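Local structure of gamma-resorcylate decarboxylase (4QRO) at residues A[30-35]-A[287-292]. The protein probably catalyses the manganese-dependent, non-oxidative decarboxylation of gamma-resorcylate (2,6-dihydroxybenzoate) to resorcinol. Sequence-based numbering, arbitrary orientation.
With MN (manganese (II) ion), chain K; 38L (2-nitrobenzene-1,3-diol), chain M.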
loop_
_atom_site.group_PDB
_atom_site.type_symbol
_atom_site.label_atom_id
_atom_site.label_comp_id
_atom_site.label_asym_id
_atom_site.label_seq_id
_atom_site.Cartn_x
_atom_site.Cartn_y
_atom_site.Cartn_z
ATOM N N PRO A 30 -28.994 6.429 -9.183
ATOM C CA PRO A 30 -29.526 7.142 -10.360
ATOM C C PRO A 30 -28.541 8.163 -10.921
ATOM O O PRO A 30 -28.370 8.251 -12.133
ATOM C CB PRO A 30 -30.798 7.795 -9.815
ATOM C CG PRO A 30 -31.229 6.847 -8.724
ATOM C CD PRO A 30 -29.930 6.491 -8.050
ATOM N N GLU A 31 -27.858 8.909 -10.056
ATOM C CA GLU A 31 -26.835 9.855 -10.535
ATOM C C GLU A 31 -25.666 9.156 -11.205
ATOM O O GLU A 31 -25.272 9.550 -12.315
ATOM C CB GLU A 31 -26.288 10.736 -9.397
ATOM C CG GLU A 31 -25.069 11.578 -9.784
ATOM C CD GLU A 31 -25.404 12.784 -10.660
ATOM O OE1 GLU A 31 -26.588 13.015 -10.882
ATOM O OE2 GLU A 31 -24.496 13.511 -11.135
ATOM N N LEU A 32 -25.070 8.168 -10.517
ATOM C CA LEU A 32 -23.918 7.474 -11.061
ATOM C C LEU A 32 -24.222 6.829 -12.412
ATOM O O LEU A 32 -23.428 6.928 -13.336
ATOM C CB LEU A 32 -23.397 6.390 -10.087
ATOM C CG LEU A 32 -22.183 5.605 -10.591
ATOM C CD1 LEU A 32 -21.063 6.563 -10.953
ATOM C CD2 LEU A 32 -21.706 4.557 -9.582
ATOM N N ARG A 33 -25.350 6.130 -12.482
ATOM C CA ARG A 33 -25.878 5.542 -13.719
ATOM C C ARG A 33 -25.892 6.562 -14.867
ATOM O O ARG A 33 -25.406 6.298 -15.997
ATOM C CB ARG A 33 -27.309 5.038 -13.427
ATOM C CG ARG A 33 -28.110 4.476 -14.592
ATOM C CD ARG A 33 -29.343 3.722 -14.090
ATOM N NE ARG A 33 -30.278 4.577 -13.359
ATOM C CZ ARG A 33 -31.348 4.141 -12.701
ATOM N NH1 ARG A 33 -31.638 2.840 -12.642
ATOM N NH2 ARG A 33 -32.129 5.011 -12.085
ATOM N N SER A 34 -26.499 7.709 -14.583
ATOM C CA SER A 34 -26.659 8.793 -15.570
ATOM C C SER A 34 -25.306 9.318 -16.034
ATOM O O SER A 34 -25.124 9.582 -17.226
ATOM C CB SER A 34 -27.487 9.941 -14.991
ATOM O OG SER A 34 -26.810 10.558 -13.929
ATOM N N ARG A 35 -24.338 9.437 -15.107
ATOM C CA ARG A 35 -22.975 9.862 -15.486
ATOM C C ARG A 35 -22.289 8.814 -16.327
ATOM O O ARG A 35 -21.607 9.161 -17.315
ATOM C CB ARG A 35 -22.102 10.113 -14.262
ATOM C CG ARG A 35 -22.548 11.235 -13.359
ATOM C CD ARG A 35 -21.654 11.310 -12.105
ATOM N NE ARG A 35 -21.929 12.448 -11.263
ATOM C CZ ARG A 35 -21.184 12.842 -10.236
ATOM N NH1 ARG A 35 -20.090 12.175 -9.871
ATOM N NH2 ARG A 35 -21.531 13.933 -9.588
ATOM N N ASP A 287 -10.925 10.260 -12.607
ATOM C CA ASP A 287 -11.749 9.109 -12.198
ATOM C C ASP A 287 -13.263 9.396 -12.270
ATOM O O ASP A 287 -14.052 8.706 -11.650
ATOM C CB ASP A 287 -11.380 8.616 -10.806
ATOM C CG ASP A 287 -11.497 7.101 -10.660
ATOM O OD1 ASP A 287 -11.942 6.388 -11.612
ATOM O OD2 ASP A 287 -11.123 6.626 -9.567
ATOM N N TRP A 288 -13.641 10.408 -13.027
ATOM C CA TRP A 288 -15.038 10.625 -13.351
ATOM C C TRP A 288 -15.552 9.319 -13.921
ATOM O O TRP A 288 -14.857 8.696 -14.731
ATOM C CB TRP A 288 -15.193 11.767 -14.344
ATOM C CG TRP A 288 -16.595 12.024 -14.821
ATOM C CD1 TRP A 288 -17.138 11.596 -16.024
ATOM C CD2 TRP A 288 -17.622 12.778 -14.169
ATOM N NE1 TRP A 288 -18.422 12.039 -16.140
ATOM C CE2 TRP A 288 -18.760 12.760 -15.021
ATOM C CE3 TRP A 288 -17.715 13.436 -12.939
ATOM C CZ2 TRP A 288 -19.962 13.424 -14.697
ATOM C CZ3 TRP A 288 -18.929 14.106 -12.613
ATOM C CH2 TRP A 288 -20.028 14.076 -13.489
ATOM N N PRO A 289 -16.752 8.890 -13.492
ATOM C CA PRO A 289 -17.744 9.585 -12.668
ATOM C C PRO A 289 -17.782 9.200 -11.201
ATOM O O PRO A 289 -18.708 9.609 -10.467
ATOM C CB PRO A 289 -19.055 9.211 -13.351
ATOM C CG PRO A 289 -18.810 7.811 -13.769
ATOM C CD PRO A 289 -17.365 7.740 -14.186
ATOM N N PHE A 290 -16.765 8.472 -10.762
ATOM C CA PHE A 290 -16.693 7.999 -9.379
ATOM C C PHE A 290 -16.146 9.100 -8.481
ATOM O O PHE A 290 -16.351 9.071 -7.241
ATOM C CB PHE A 290 -15.846 6.712 -9.306
ATOM C CG PHE A 290 -16.376 5.604 -10.172
ATOM C CD1 PHE A 290 -17.476 4.883 -9.786
ATOM C CD2 PHE A 290 -15.793 5.319 -11.412
ATOM C CE1 PHE A 290 -17.995 3.895 -10.602
ATOM C CE2 PHE A 290 -16.303 4.317 -12.234
ATOM C CZ PHE A 290 -17.394 3.601 -11.815
ATOM N N GLU A 291 -15.419 10.030 -9.108
ATOM C CA GLU A 291 -15.051 11.313 -8.528
ATOM C C GLU A 291 -15.594 12.434 -9.394
ATOM O O GLU A 291 -15.732 12.273 -10.625
ATOM C CB GLU A 291 -13.537 11.493 -8.505
ATOM C CG GLU A 291 -12.779 10.407 -7.811
ATOM C CD GLU A 291 -12.990 10.425 -6.327
ATOM O OE1 GLU A 291 -13.494 11.451 -5.801
ATOM O OE2 GLU A 291 -12.674 9.394 -5.713
ATOM N N ASN A 292 -15.871 13.572 -8.765
ATOM C CA ASN A 292 -16.304 14.781 -9.481
ATOM C C ASN A 292 -15.190 15.435 -10.270
ATOM O O ASN A 292 -14.059 15.569 -9.778
ATOM C CB ASN A 292 -16.856 15.843 -8.524
ATOM C CG ASN A 292 -18.321 15.642 -8.173
ATOM O OD1 ASN A 292 -18.922 14.590 -8.449
ATOM N ND2 ASN A 292 -18.916 16.672 -7.591
HETATM MN MN MN K . -11.259 4.390 -12.074
HETATM O OAK 38L M . -10.888 3.823 -9.827
HETATM N NAG 38L M . -11.618 3.941 -8.881
HETATM O OAJ 38L M . -11.118 4.203 -7.788
HETATM C CAA 38L M . -13.015 3.782 -9.053
HETATM C CAF 38L M . -13.825 3.889 -7.927
HETATM O OAH 38L M . -13.500 4.776 -6.945
HETATM C CAE 38L M . -14.966 3.097 -7.799
HETATM C CAD 38L M . -15.337 2.230 -8.821
HETATM C CAC 38L M . -14.630 2.242 -10.021
HETATM C CAB 38L M . -13.499 3.046 -10.155
HETATM O OAI 38L M . -12.860 3.093 -11.365
HETATM O O HOH W 1 -20.964 11.800 -17.716
#
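Arg-35 of helix 29-37 lays its long side chain across the indole of Trp-288, in the loop that follows the last strand of the amidohydrolase barrel. An arginine suits this place because its methylenes pack while its flat cation bonds: CD sits over the six-membered ring of Trp-288, 3.9 Å from the centroid, in a CH-pi contact, and farther out the ring's rim atom CZ3 lies over the centre of the guanidinium, an offset overlap with the planes 23° apart. The chain, extended from CG to NE, carries that group to the polar atoms of the loop. There NH1 donates to Pro-289 O (3.0 Å), which lies almost in the guanidinium plane, and NH2 donates to Asn-292 OD1 (2.9 Å), with NH1 adding a weak bond. An amide suits: OD1 accepts from both nitrogens while ND2 donates to Asp-294. Nearer the helix, Arg-35 CB presses on Pro-289 CB at 3.3 Å, and branched Leu-32 meets two neighbours, CD1 against Pro-289 CG and CD2 obliquely toward Phe-290 CE1. Pro-289 is the cis third residue of a type VI turn, Asp-287 to Phe-290, closed by Phe-290 N on Asp-287 O; it offers ring and carbonyl to the helix.

Behind this layer, Glu-31, one helical turn before Arg-35, is long enough to reach back with OE2 and salt-bridge Arg-35 NE (2.8 Å), and also Arg-42. Trp-236 of the second subunit makes a cation-pi contact with Arg-35, so the guanidinium also belongs to the dimer interface. On the pocket side, Phe-290 stacks one face over the ring of 2-nitrobenzene-1,3-diol, a flat hydrophobic wall for an aromatic ligand, and Asp-287, with Glu-8, His-10 and His-164, binds the manganese. The inhibitor chelates that metal through nitro oxygen OAK and hydroxyl oxygen OAI, while Asp-287 OD1 coordinates it at 2.2 Å.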